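Local coordinates for protein aminoglycoside N(3)-acetyltransferase (Enterobacter cloacae, PDB 6NP3) that catalyses transfer of the acetyl group of acetyl-CoA to the 3-amino group of 2-deoxystreptamine antibiotics such as gentamicin, probably conferring resistance to them, at residues G181-T186 and I210-A215; A175-E180 and E260-R265; I56-S61 and A100-I105; H135-A140 and V198-S203. All coordinates share one frame; numbering follows the deposited sequence.

Contact 1 of 4, residues G181-T186 and I210-A215; sequences GKRRVT and ILDEYA
Arg183 and Asp212 form a salt bridge, with NH1 2.9 Å from OD1. OD1 lies in the plane of the guanidinium. Seen from the aspartate, NH1 comes to the anti side of OD1 and well out of the carboxylate plane. The two planes stand almost upright to each other, 80° apart. A bend at chi3 (57°) turns the end of the arginine toward Asp212. Its NE is paired with Asp206, so two carboxylates hold the guanidinium and limit its rotation.

Main-chain bonds come next. Arg183 N donates to Ile210 O at 2.8 Å in a nearly straight bond. The same oxygen receives a CA-H...O contact from Lys182 CA at 3.3 Å. A water extends the link, donating to Gly181 O and accepting from Asp212 N.

The remaining contacts are packing. Ala215 CB sits over the centre of one guanidinium face, 3.7 Å from Arg183 CZ. Leu211 CD2 packs against the Gly181 carbonyl. Lys182 and Ile210 run side by side in the same direction, with Lys182 CB 4.1 Å from Ile210 CD1. The lysine then leads away, and its NZ bonds to Ala177 O and Ala175 O.

The contact ties the entry of the antiparallel hairpin 184-193/196-205 to the loop that leaves it. That loop makes a 3-10 turn at 212-214 beside the aminoglycoside site, with the Ala215 side chain about 7 Å from the bound gentamicin.

Contact 2 of 4, residues A175-E180 and E260-R265; sequences AVARIE and EWLEAR
Glu263 reaches from its helix to the backbone of Arg178. At its base, Glu263 CA lies 3.9 Å from Ile179 CG2, and CB makes no close contact across to the other segment. CG stands anti to the carbonyl carbon (chi1 -70°), and the chain is extended from there on. Glu263 CG passes 3.7 Å from Arg178 N. Glu263 CD lies 4.0 Å from Arg178 CB. At the tip, OE2 accepts a hydrogen bond from Arg178 N at 2.8 Å, close to straight at 165°. The donor comes in on the anti side of the oxygen, somewhat out of the carboxylate plane. OE2 also touches the CB and CG of Arg178 and the CA of Ala177.

The charged ends do not meet. Arg178 NE stays 4.8 Å from Glu263 OE2, although the guanidinium and carboxylate planes are only 10° apart. The arginine chain instead runs out to an exposed end. Any charge attraction is therefore probably modest, and the main-chain bond does the gripping.

Beside this bond is a small apolar patch. Ala177 CB rests on Leu262 CD1 at 3.8 Å. Ile179 CG2 lies against the carbonyl of Leu262, 3.6 Å from its O. Leu262 also packs on Ile226 of helix 222-233.

Arg178 is the centre of an inverse gamma turn, and Glu263 takes hold of that central residue by its N-H. The turn follows the end of helix 170-176, which carries His171 of the gentamicin pocket. The contact thus docks the exit of that helix on the C-terminal part of helix 251-265.

Contact 3 of 4, residues I56-S61 and A100-I105; sequences ILAFVS and AINEFI
Asn102 presents its side-chain amide to Val60 and Phe59. Val60 CG1 lies above one face of the amide, 3.9 Å from Asn102 CG and 3.7 Å from its CB. Phe59 O is above the plane on the same side. It comes within 3.2 Å of Asn102 ND2, but the angle is too poor for a hydrogen bond. Two waters make the link instead, and both lie nearer the amide plane. One donates to Phe59 O and accepts from ND2; the other donates to Val60 O and accepts from ND2 at 2.9 Å. The waters lie in different directions from ND2, so both N-H groups are used, which should fix the amide rotation. With CG beside the backbone N (chi1 -75°), the amide is directed at the end of the strand. Its OD1 rests 3.7 Å from Ala58 CB.

The contact packs helix 101-106 on strand 55-59, an inner strand of the mixed sheet. The strand has 22-27 parallel on one side and 121-124 antiparallel on the other. The short segment axes come within 9.2 Å and make an angle of 131°. Further along the helix, Ile105 CD1 meets Ala58 CB at 3.9 Å; the Ile105 side chain also packs on Ile124 of the neighbouring strand.

Phe59 starts away from the helix. Its ring stacks with Phe98, meets Tyr141 edge-to-face and comes about 4 Å from the bound gentamicin. Ser61, just past the strand, touches the antibiotic, and its OG bonds to Asp118 O. At the start of the other segment, Ala100 belongs to the acetyl-CoA site, which holds no cofactor here.

Contact 4 of 4, residues H135-A140 and V198-S203; sequences HEMGAA and VWVTTS
Met137 lays its side chain over Val200 and Thr202. Its CG passes Val200 CG1 at 3.9 Å, the two side chains sliding past each other in opposite directions. The Met137 side chain then bends at chi2 (-78°) and again at chi3. This folds the methyl back onto the strand. CE ends 3.4 Å from Val200 O and 3.5 Å from Thr202 CG2. The second of these is tighter than usual for two carbons, so the methyl is closely fitted there. Met137 also touches Met189 on the partner strand.

Met137 and Gly138 are the two central residues of a type II beta turn, Glu136 to Ala139, closed by Ala139 N to Glu136 O at 2.9 Å. Gly138 takes the positive-phi place (95°). The turn rests on strand 196-205 of the two-stranded hairpin, away from the annotated sites.

Thr202 faces the glycine with its hydroxyl. OG1 is 3.4 Å from Gly138 N, but the angle is wrong for a bond. The hydroxyl donates instead to Ser203 O, its own neighbour, at 3.2 Å. Gly138 CA lies close to that same oxygen. The loop is also held from within: His135 NE2 donates to Ala140 O at 2.8 Å. Its ND1 bonds to Ser114 OG, so both ring nitrogens are engaged. Ala140 N reaches Asp204 OD2, a second tie between this loop and the hairpin strand.

From the N terminus, contact 3 comes first. It closes the loop between strand 55-59 and helix 101-106 in the main sheet region, before any other contact opens. Contacts 4, 2 and 1 then open in turn at 135-140, 175-180 and 181-186. Contact 4 closes at 198-203, on the hairpin. Contact 1 closes at 210-215, and contact 2 last, at 260-265. Contact 1 is therefore nested inside contact 2, while contact 4 crosses both. Contacts 1 and 4 meet on neighbouring strands of the hairpin, where Arg184 bonds to Ser203. Contacts 1 and 2 also touch and join the hairpin base to the C-terminal helix. Contact 3 touches none of them.

Contact 1 of 4, residues G181-T186 and I210-A215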
loop_
_atom_site.group_PDB
_atom_site.type_symbol
_atom_site.label_atom_id
_atom_site.label_comp_id
_atom_site.label_asym_id
_atom_site.label_seq_id
_atom_site.Cartn_x
_atom_site.Cartn_y
_atom_site.Cartn_z
ATOM N N GLY A 181 13.067 -13.998 -15.782
ATOM C CA GLY A 181 13.823 -13.996 -14.550
ATOM C C GLY A 181 13.118 -13.464 -13.331
ATOM O O GLY A 181 13.796 -13.103 -12.369
ATOM N N LYS A 182 11.792 -13.375 -13.341
ATOM C CA LYS A 182 11.096 -12.784 -12.206
ATOM C C LYS A 182 11.259 -13.636 -10.954
ATOM O O LYS A 182 11.085 -14.861 -10.974
ATOM C CB LYS A 182 9.622 -12.586 -12.536
ATOM C CG LYS A 182 9.417 -11.590 -13.662
ATOM C CD LYS A 182 8.035 -11.693 -14.282
ATOM C CE LYS A 182 6.966 -11.161 -13.368
ATOM N NZ LYS A 182 5.690 -10.984 -14.060
ATOM N N ARG A 183 11.608 -12.977 -9.861
ATOM C CA ARG A 183 11.782 -13.624 -8.577
ATOM C C ARG A 183 10.452 -13.864 -7.889
ATOM O O ARG A 183 9.551 -13.013 -7.898
ATOM C CB ARG A 183 12.632 -12.727 -7.679
ATOM C CG ARG A 183 14.055 -12.598 -8.141
ATOM C CD ARG A 183 14.773 -11.489 -7.412
ATOM N NE ARG A 183 14.771 -11.634 -5.960
ATOM C CZ ARG A 183 15.792 -12.108 -5.256
ATOM N NH1 ARG A 183 16.897 -12.515 -5.871
ATOM N NH2 ARG A 183 15.712 -12.195 -3.933
ATOM N N ARG A 184 10.357 -15.029 -7.260
ATOM C CA ARG A 184 9.236 -15.418 -6.428
ATOM C C ARG A 184 9.731 -15.771 -5.031
ATOM O O ARG A 184 10.914 -16.049 -4.805
ATOM C CB ARG A 184 8.432 -16.561 -7.059
ATOM C CG ARG A 184 7.796 -16.129 -8.367
ATOM C CD ARG A 184 6.998 -17.210 -9.014
ATOM N NE ARG A 184 5.848 -17.641 -8.230
ATOM C CZ ARG A 184 4.686 -16.996 -8.193
ATOM N NH1 ARG A 184 4.539 -15.846 -8.838
ATOM N NH2 ARG A 184 3.688 -17.462 -7.459
ATOM N N VAL A 185 8.811 -15.695 -4.081
ATOM C CA VAL A 185 9.077 -16.030 -2.691
ATOM C C VAL A 185 8.007 -17.006 -2.234
ATOM O O VAL A 185 6.881 -17.008 -2.741
ATOM C CB VAL A 185 9.077 -14.800 -1.754
ATOM C CG1 VAL A 185 10.285 -13.936 -1.998
ATOM C CG2 VAL A 185 7.794 -13.986 -1.887
ATOM N N THR A 186 8.361 -17.830 -1.255
ATOM C CA THR A 186 7.402 -18.686 -0.572
ATOM C C THR A 186 7.360 -18.305 0.904
ATOM O O THR A 186 8.404 -18.091 1.525
ATOM C CB THR A 186 7.783 -20.167 -0.747
ATOM O OG1 THR A 186 7.660 -20.538 -2.129
ATOM C CG2 THR A 186 6.902 -21.068 0.104
ATOM N N ILE A 210 11.901 -7.509 -8.013
ATOM C CA ILE A 210 11.310 -8.434 -8.965
ATOM C C ILE A 210 12.370 -9.171 -9.770
ATOM O O ILE A 210 12.097 -10.256 -10.293
ATOM C CB ILE A 210 10.289 -7.712 -9.865
ATOM C CG1 ILE A 210 9.434 -8.704 -10.667
ATOM C CG2 ILE A 210 10.956 -6.678 -10.777
ATOM C CD1 ILE A 210 8.598 -9.629 -9.844
ATOM N N LEU A 211 13.541 -8.564 -9.967
ATOM C CA LEU A 211 14.681 -9.234 -10.572
ATOM C C LEU A 211 15.856 -9.108 -9.615
ATOM O O LEU A 211 15.879 -8.231 -8.737
ATOM C CB LEU A 211 15.092 -8.590 -11.895
ATOM C CG LEU A 211 14.068 -8.538 -13.023
ATOM C CD1 LEU A 211 14.718 -7.885 -14.249
ATOM C CD2 LEU A 211 13.515 -9.888 -13.357
ATOM N N ASP A 212 16.859 -9.982 -9.815
ATOM C CA ASP A 212 18.040 -9.966 -8.951
ATOM C C ASP A 212 18.641 -8.569 -8.840
ATOM O O ASP A 212 19.042 -8.142 -7.755
ATOM C CB ASP A 212 19.100 -10.948 -9.478
ATOM C CG ASP A 212 18.662 -12.400 -9.388
ATOM O OD1 ASP A 212 17.720 -12.700 -8.632
ATOM O OD2 ASP A 212 19.293 -13.244 -10.078
ATOM N N GLU A 213 18.712 -7.840 -9.953
ATOM C CA GLU A 213 19.369 -6.543 -9.934
ATOM C C GLU A 213 18.577 -5.502 -9.166
ATOM O O GLU A 213 19.111 -4.422 -8.897
ATOM C CB GLU A 213 19.612 -6.052 -11.357
ATOM C CG GLU A 213 18.347 -5.833 -12.178
ATOM C CD GLU A 213 18.653 -5.747 -13.651
ATOM O OE1 GLU A 213 18.868 -4.634 -14.162
ATOM O OE2 GLU A 213 18.710 -6.805 -14.301
ATOM N N TYR A 214 17.325 -5.796 -8.802
ATOM C CA TYR A 214 16.490 -4.883 -8.024
ATOM C C TYR A 214 16.345 -5.324 -6.571
ATOM O O TYR A 214 15.564 -4.715 -5.822
ATOM C CB TYR A 214 15.096 -4.710 -8.661
ATOM C CG TYR A 214 15.152 -4.224 -10.070
ATOM C CD1 TYR A 214 15.751 -3.022 -10.374
ATOM C CD2 TYR A 214 14.578 -4.944 -11.097
ATOM C CE1 TYR A 214 15.817 -2.577 -11.672
ATOM C CE2 TYR A 214 14.594 -4.486 -12.378
ATOM C CZ TYR A 214 15.240 -3.317 -12.678
ATOM O OH TYR A 214 15.294 -2.882 -13.988
ATOM N N ALA A 215 17.059 -6.380 -6.161
ATOM C CA ALA A 215 16.812 -7.044 -4.889
ATOM C C ALA A 215 17.871 -6.771 -3.823
ATOM O O ALA A 215 17.852 -7.422 -2.778
ATOM C CB ALA A 215 16.649 -8.553 -5.102
HETATM O O HOH W 1 16.333 -12.063 -11.745
#

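Contact 2 of 4, residues A175-E180 and E260-R265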
loop_
_atom_site.group_PDB
_atom_site.type_symbol
_atom_site.label_atom_id
_atom_site.label_comp_id
_atom_site.label_asym_id
_atom_site.label_seq_id
_atom_site.Cartn_x
_atom_site.Cartn_y
_atom_site.Cartn_z
ATOM N N ALA A 175 4.084 -7.603 -11.112
ATOM C CA ALA A 175 3.361 -8.860 -11.192
ATOM C C ALA A 175 2.990 -9.194 -12.619
ATOM O O ALA A 175 3.129 -10.351 -13.027
ATOM C CB ALA A 175 2.108 -8.775 -10.346
ATOM N N VAL A 176 2.596 -8.198 -13.412
ATOM C CA VAL A 176 2.109 -8.491 -14.753
ATOM C C VAL A 176 3.167 -8.332 -15.838
ATOM O O VAL A 176 2.919 -8.715 -16.997
ATOM C CB VAL A 176 0.841 -7.702 -15.133
ATOM C CG1 VAL A 176 -0.276 -7.944 -14.111
ATOM C CG2 VAL A 176 1.117 -6.212 -15.305
ATOM N N ALA A 177 4.333 -7.807 -15.512
ATOM C CA ALA A 177 5.328 -7.539 -16.538
ATOM C C ALA A 177 5.774 -8.826 -17.227
ATOM O O ALA A 177 6.114 -9.816 -16.581
ATOM C CB ALA A 177 6.528 -6.838 -15.916
ATOM N N ARG A 178 5.831 -8.782 -18.561
ATOM C CA ARG A 178 6.187 -9.944 -19.374
ATOM C C ARG A 178 7.700 -9.953 -19.571
ATOM O O ARG A 178 8.235 -9.585 -20.621
ATOM C CB ARG A 178 5.474 -9.869 -20.716
ATOM C CG ARG A 178 3.993 -9.964 -20.617
ATOM C CD ARG A 178 3.319 -9.582 -21.912
ATOM N NE ARG A 178 1.886 -9.813 -21.871
ATOM C CZ ARG A 178 1.050 -9.480 -22.842
ATOM N NH1 ARG A 178 1.475 -8.875 -23.930
ATOM N NH2 ARG A 178 -0.220 -9.771 -22.712
ATOM N N ILE A 179 8.401 -10.296 -18.497
ATOM C CA ILE A 179 9.855 -10.250 -18.474
ATOM C C ILE A 179 10.372 -11.558 -17.913
ATOM O O ILE A 179 9.691 -12.251 -17.154
ATOM C CB ILE A 179 10.415 -9.067 -17.662
ATOM C CG1 ILE A 179 9.969 -9.134 -16.193
ATOM C CG2 ILE A 179 10.006 -7.768 -18.321
ATOM C CD1 ILE A 179 10.529 -7.968 -15.358
ATOM N N GLU A 180 11.594 -11.900 -18.307
ATOM C CA GLU A 180 12.234 -13.124 -17.861
ATOM C C GLU A 180 12.936 -12.912 -16.526
ATOM O O GLU A 180 13.367 -11.809 -16.191
ATOM C CB GLU A 180 13.258 -13.601 -18.909
ATOM C CG GLU A 180 14.447 -12.668 -19.106
ATOM C CD GLU A 180 15.434 -13.138 -20.179
ATOM O OE1 GLU A 180 15.176 -14.162 -20.839
ATOM O OE2 GLU A 180 16.474 -12.469 -20.364
ATOM N N GLU A 260 5.499 -0.803 -19.107
ATOM C CA GLU A 260 6.300 -0.482 -20.285
ATOM C C GLU A 260 7.780 -0.372 -19.931
ATOM O O GLU A 260 8.646 -0.821 -20.698
ATOM C CB GLU A 260 5.791 0.810 -20.925
ATOM C CG GLU A 260 4.398 0.709 -21.468
ATOM C CD GLU A 260 3.837 2.030 -21.969
ATOM O OE1 GLU A 260 4.609 2.989 -22.170
ATOM O OE2 GLU A 260 2.607 2.106 -22.166
ATOM N N TRP A 261 8.097 0.227 -18.789
ATOM C CA TRP A 261 9.478 0.462 -18.387
ATOM C C TRP A 261 10.200 -0.862 -18.196
ATOM O O TRP A 261 11.314 -1.061 -18.704
ATOM C CB TRP A 261 9.468 1.273 -17.090
ATOM C CG TRP A 261 10.750 1.804 -16.574
ATOM C CD1 TRP A 261 11.205 3.083 -16.716
ATOM C CD2 TRP A 261 11.717 1.120 -15.769
ATOM N NE1 TRP A 261 12.402 3.237 -16.069
ATOM C CE2 TRP A 261 12.744 2.044 -15.485
ATOM C CE3 TRP A 261 11.830 -0.188 -15.276
ATOM C CZ2 TRP A 261 13.851 1.712 -14.717
ATOM C CZ3 TRP A 261 12.930 -0.515 -14.514
ATOM C CH2 TRP A 261 13.930 0.431 -14.249
ATOM N N LEU A 262 9.575 -1.787 -17.464
ATOM C CA LEU A 262 10.148 -3.105 -17.249
ATOM C C LEU A 262 10.276 -3.873 -18.556
ATOM O O LEU A 262 11.314 -4.496 -18.818
ATOM C CB LEU A 262 9.295 -3.896 -16.259
ATOM C CG LEU A 262 9.379 -3.393 -14.822
ATOM C CD1 LEU A 262 8.227 -3.956 -14.011
ATOM C CD2 LEU A 262 10.726 -3.711 -14.172
ATOM N N GLU A 263 9.240 -3.861 -19.393
ATOM C CA GLU A 263 9.264 -4.667 -20.619
ATOM C C GLU A 263 10.234 -4.119 -21.662
ATOM O O GLU A 263 10.775 -4.890 -22.468
ATOM C CB GLU A 263 7.854 -4.790 -21.196
ATOM C CG GLU A 263 7.000 -5.684 -20.295
ATOM C CD GLU A 263 5.528 -5.836 -20.645
ATOM O OE1 GLU A 263 5.043 -5.241 -21.623
ATOM O OE2 GLU A 263 4.822 -6.556 -19.891
ATOM N N ALA A 264 10.517 -2.815 -21.610
ATOM C CA ALA A 264 11.518 -2.236 -22.494
ATOM C C ALA A 264 12.928 -2.631 -22.078
ATOM O O ALA A 264 13.839 -2.659 -22.919
ATOM C CB ALA A 264 11.395 -0.707 -22.521
ATOM N N ARG A 265 13.139 -2.953 -20.805
ATOM C CA ARG A 265 14.483 -3.182 -20.288
ATOM C C ARG A 265 14.847 -4.645 -20.138
ATOM O O ARG A 265 16.041 -4.957 -20.032
ATOM C CB ARG A 265 14.669 -2.511 -18.925
ATOM C CG ARG A 265 14.802 -1.042 -19.039
ATOM C CD ARG A 265 14.626 -0.308 -17.741
ATOM N NE ARG A 265 14.864 1.118 -17.969
ATOM C CZ ARG A 265 14.069 1.916 -18.679
ATOM N NH1 ARG A 265 14.387 3.192 -18.836
ATOM N NH2 ARG A 265 12.958 1.453 -19.234
#

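Contact 3 of 4, residues I56-S61 and A100-I105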
loop_
_atom_site.group_PDB
_atom_site.type_symbol
_atom_site.label_atom_id
_atom_site.label_comp_id
_atom_site.label_asym_id
_atom_site.label_seq_id
_atom_site.Cartn_x
_atom_site.Cartn_y
_atom_site.Cartn_z
ATOM N N ILE A 56 -10.726 5.899 0.556
ATOM C CA ILE A 56 -9.303 5.822 0.902
ATOM C C ILE A 56 -8.922 4.349 0.961
ATOM O O ILE A 56 -9.652 3.538 1.544
ATOM C CB ILE A 56 -9.045 6.449 2.288
ATOM C CG1 ILE A 56 -9.432 7.923 2.261
ATOM C CG2 ILE A 56 -7.606 6.249 2.758
ATOM C CD1 ILE A 56 -9.441 8.643 3.559
ATOM N N LEU A 57 -7.790 4.003 0.357
ATOM C CA LEU A 57 -7.210 2.667 0.429
ATOM C C LEU A 57 -5.783 2.810 0.925
ATOM O O LEU A 57 -5.043 3.654 0.417
ATOM C CB LEU A 57 -7.184 2.032 -0.963
ATOM C CG LEU A 57 -6.585 0.630 -1.062
ATOM C CD1 LEU A 57 -7.471 -0.326 -0.342
ATOM C CD2 LEU A 57 -6.397 0.193 -2.493
ATOM N N ALA A 58 -5.401 2.021 1.920
ATOM C CA ALA A 58 -4.047 2.100 2.445
ATOM C C ALA A 58 -3.454 0.716 2.559
ATOM O O ALA A 58 -4.146 -0.223 2.937
ATOM C CB ALA A 58 -4.021 2.788 3.815
ATOM N N PHE A 59 -2.169 0.601 2.248
ATOM C CA PHE A 59 -1.427 -0.639 2.470
ATOM C C PHE A 59 -0.930 -0.658 3.914
ATOM O O PHE A 59 0.042 0.016 4.263
ATOM C CB PHE A 59 -0.289 -0.732 1.464
ATOM C CG PHE A 59 0.679 -1.845 1.741
ATOM C CD1 PHE A 59 0.248 -3.082 2.155
ATOM C CD2 PHE A 59 2.027 -1.650 1.557
ATOM C CE1 PHE A 59 1.175 -4.095 2.406
ATOM C CE2 PHE A 59 2.927 -2.648 1.813
ATOM C CZ PHE A 59 2.505 -3.866 2.212
ATOM N N VAL A 60 -1.608 -1.428 4.764
ATOM C CA VAL A 60 -1.324 -1.367 6.195
ATOM C C VAL A 60 -0.535 -2.566 6.712
ATOM O O VAL A 60 0.150 -2.457 7.734
ATOM C CB VAL A 60 -2.586 -1.131 7.049
ATOM C CG1 VAL A 60 -3.355 0.096 6.543
ATOM C CG2 VAL A 60 -3.519 -2.333 7.062
ATOM N N SER A 61 -0.626 -3.700 6.031
ATOM C CA SER A 61 0.062 -4.937 6.446
ATOM C C SER A 61 -0.289 -5.257 7.904
ATOM O O SER A 61 -1.417 -5.019 8.353
ATOM C CB SER A 61 1.532 -4.784 6.132
ATOM O OG SER A 61 2.272 -5.967 6.384
ATOM N N ALA A 100 3.256 5.393 10.455
ATOM C CA ALA A 100 2.464 5.382 11.676
ATOM C C ALA A 100 1.020 5.806 11.435
ATOM O O ALA A 100 0.164 5.543 12.279
ATOM C CB ALA A 100 3.121 6.265 12.743
ATOM N N ILE A 101 0.719 6.452 10.313
ATOM C CA ILE A 101 -0.662 6.836 10.071
ATOM C C ILE A 101 -1.544 5.617 9.858
ATOM O O ILE A 101 -2.760 5.688 10.060
ATOM C CB ILE A 101 -0.735 7.810 8.880
ATOM C CG1 ILE A 101 -2.040 8.603 8.967
ATOM C CG2 ILE A 101 -0.660 7.076 7.540
ATOM C CD1 ILE A 101 -2.193 9.657 7.912
ATOM N N ASN A 102 -0.970 4.488 9.436
ATOM C CA ASN A 102 -1.813 3.383 8.998
ATOM C C ASN A 102 -2.600 2.769 10.141
ATOM O O ASN A 102 -3.713 2.283 9.925
ATOM C CB ASN A 102 -0.974 2.363 8.237
ATOM C CG ASN A 102 -0.633 2.840 6.868
ATOM O OD1 ASN A 102 -1.407 3.574 6.249
ATOM N ND2 ASN A 102 0.515 2.413 6.364
ATOM N N GLU A 103 -2.059 2.774 11.352
ATOM C CA GLU A 103 -2.833 2.255 12.474
ATOM C C GLU A 103 -4.039 3.136 12.767
ATOM O O GLU A 103 -5.082 2.624 13.178
ATOM C CB GLU A 103 -1.909 2.085 13.684
ATOM C CG GLU A 103 -2.576 1.575 14.956
ATOM C CD GLU A 103 -3.050 0.135 14.868
ATOM O OE1 GLU A 103 -3.547 -0.388 15.897
ATOM O OE2 GLU A 103 -2.939 -0.500 13.786
ATOM N N PHE A 104 -3.921 4.448 12.530
ATOM C CA PHE A 104 -5.061 5.343 12.680
ATOM C C PHE A 104 -6.083 5.096 11.581
ATOM O O PHE A 104 -7.287 5.109 11.837
ATOM C CB PHE A 104 -4.608 6.806 12.657
ATOM C CG PHE A 104 -3.774 7.199 13.841
ATOM C CD1 PHE A 104 -2.416 6.959 13.858
ATOM C CD2 PHE A 104 -4.357 7.781 14.953
ATOM C CE1 PHE A 104 -1.646 7.295 14.959
ATOM C CE2 PHE A 104 -3.597 8.129 16.048
ATOM C CZ PHE A 104 -2.246 7.890 16.059
ATOM N N ILE A 105 -5.631 4.885 10.344
ATOM C CA ILE A 105 -6.569 4.567 9.270
ATOM C C ILE A 105 -7.337 3.287 9.585
ATOM O O ILE A 105 -8.570 3.226 9.491
ATOM C CB ILE A 105 -5.820 4.474 7.924
ATOM C CG1 ILE A 105 -5.262 5.849 7.527
ATOM C CG2 ILE A 105 -6.747 3.933 6.844
ATOM C CD1 ILE A 105 -4.445 5.855 6.243
HETATM O O HOH W 2 1.223 2.284 3.342
HETATM O O HOH W 3 1.415 0.130 7.933
#

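Contact 4 of 4, residues H135-A140 and V198-S203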
loop_
_atom_site.group_PDB
_atom_site.type_symbol
_atom_site.label_atom_id
_atom_site.label_comp_id
_atom_site.label_asym_id
_atom_site.label_seq_id
_atom_site.Cartn_x
_atom_site.Cartn_y
_atom_site.Cartn_z
ATOM N N HIS A 135 -8.922 -10.929 -1.290
ATOM C CA HIS A 135 -7.490 -10.674 -1.176
ATOM C C HIS A 135 -6.845 -11.987 -0.719
ATOM O O HIS A 135 -6.585 -12.219 0.466
ATOM C CB HIS A 135 -7.152 -9.528 -0.247
ATOM C CG HIS A 135 -5.788 -9.008 -0.472
ATOM N ND1 HIS A 135 -5.259 -7.988 0.279
ATOM C CD2 HIS A 135 -4.863 -9.317 -1.414
ATOM C CE1 HIS A 135 -4.060 -7.695 -0.184
ATOM N NE2 HIS A 135 -3.785 -8.501 -1.197
ATOM N N GLU A 136 -6.507 -12.820 -1.681
ATOM C CA GLU A 136 -6.095 -14.190 -1.401
ATOM C C GLU A 136 -4.586 -14.327 -1.368
ATOM O O GLU A 136 -3.850 -13.594 -2.034
ATOM C CB GLU A 136 -6.705 -15.141 -2.441
ATOM C CG GLU A 136 -8.223 -15.227 -2.239
ATOM C CD GLU A 136 -8.979 -15.810 -3.413
ATOM O OE1 GLU A 136 -8.343 -16.231 -4.392
ATOM O OE2 GLU A 136 -10.225 -15.836 -3.353
ATOM N N MET A 137 -4.139 -15.294 -0.581
ATOM C CA MET A 137 -2.748 -15.693 -0.639
ATOM C C MET A 137 -2.393 -16.039 -2.077
ATOM O O MET A 137 -3.151 -16.701 -2.789
ATOM C CB MET A 137 -2.511 -16.871 0.308
ATOM C CG MET A 137 -2.648 -16.447 1.763
ATOM S SD MET A 137 -1.194 -15.572 2.387
ATOM C CE MET A 137 -0.126 -16.957 2.660
ATOM N N GLY A 138 -1.251 -15.543 -2.517
ATOM C CA GLY A 138 -0.833 -15.714 -3.881
ATOM C C GLY A 138 -1.192 -14.559 -4.789
ATOM O O GLY A 138 -0.779 -14.566 -5.957
ATOM N N ALA A 139 -1.942 -13.578 -4.283
ATOM C CA ALA A 139 -2.380 -12.412 -5.034
ATOM C C ALA A 139 -2.172 -11.163 -4.180
ATOM O O ALA A 139 -3.097 -10.409 -3.875
ATOM C CB ALA A 139 -3.841 -12.542 -5.461
ATOM N N ALA A 140 -0.923 -10.896 -3.819
ATOM C CA ALA A 140 -0.660 -9.825 -2.867
ATOM C C ALA A 140 -0.936 -8.446 -3.460
ATOM O O ALA A 140 -1.702 -7.659 -2.884
ATOM C CB ALA A 140 0.763 -9.921 -2.345
ATOM N N VAL A 198 -5.614 -21.476 10.561
ATOM C CA VAL A 198 -5.187 -22.333 9.463
ATOM C C VAL A 198 -3.922 -21.729 8.875
ATOM O O VAL A 198 -3.928 -20.568 8.452
ATOM C CB VAL A 198 -6.263 -22.449 8.370
ATOM C CG1 VAL A 198 -5.753 -23.270 7.193
ATOM C CG2 VAL A 198 -7.532 -23.040 8.934
ATOM N N TRP A 199 -2.850 -22.502 8.829
ATOM C CA TRP A 199 -1.653 -22.042 8.147
ATOM C C TRP A 199 -1.787 -22.255 6.647
ATOM O O TRP A 199 -2.175 -23.336 6.188
ATOM C CB TRP A 199 -0.429 -22.770 8.662
ATOM C CG TRP A 199 0.062 -22.255 9.970
ATOM C CD1 TRP A 199 -0.162 -22.795 11.221
ATOM C CD2 TRP A 199 0.888 -21.108 10.172
ATOM N NE1 TRP A 199 0.496 -22.057 12.173
ATOM C CE2 TRP A 199 1.113 -20.992 11.563
ATOM C CE3 TRP A 199 1.434 -20.141 9.316
ATOM C CZ2 TRP A 199 1.905 -19.995 12.108
ATOM C CZ3 TRP A 199 2.216 -19.158 9.853
ATOM C CH2 TRP A 199 2.428 -19.069 11.245
ATOM N N VAL A 200 -1.465 -21.213 5.885
ATOM C CA VAL A 200 -1.486 -21.256 4.427
ATOM C C VAL A 200 -0.088 -20.905 3.939
ATOM O O VAL A 200 0.459 -19.852 4.297
ATOM C CB VAL A 200 -2.528 -20.288 3.842
ATOM C CG1 VAL A 200 -2.451 -20.300 2.311
ATOM C CG2 VAL A 200 -3.925 -20.630 4.332
ATOM N N THR A 201 0.503 -21.802 3.159
ATOM C CA THR A 201 1.774 -21.567 2.495
ATOM C C THR A 201 1.504 -21.237 1.036
ATOM O O THR A 201 0.688 -21.895 0.380
ATOM C CB THR A 201 2.674 -22.798 2.610
ATOM O OG1 THR A 201 2.834 -23.119 3.998
ATOM C CG2 THR A 201 4.037 -22.537 1.997
ATOM N N THR A 202 2.154 -20.187 0.546
ATOM C CA THR A 202 1.937 -19.754 -0.824
ATOM C C THR A 202 3.243 -19.270 -1.418
ATOM O O THR A 202 4.195 -18.973 -0.704
ATOM C CB THR A 202 0.926 -18.594 -0.872
ATOM O OG1 THR A 202 0.468 -18.407 -2.213
ATOM C CG2 THR A 202 1.539 -17.271 -0.372
ATOM N N SER A 203 3.275 -19.153 -2.740
ATOM C CA SER A 203 4.308 -18.374 -3.408
ATOM C C SER A 203 3.684 -17.134 -4.034
ATOM O O SER A 203 2.487 -17.095 -4.291
ATOM C CB SER A 203 5.038 -19.213 -4.462
ATOM O OG SER A 203 4.195 -19.533 -5.538
#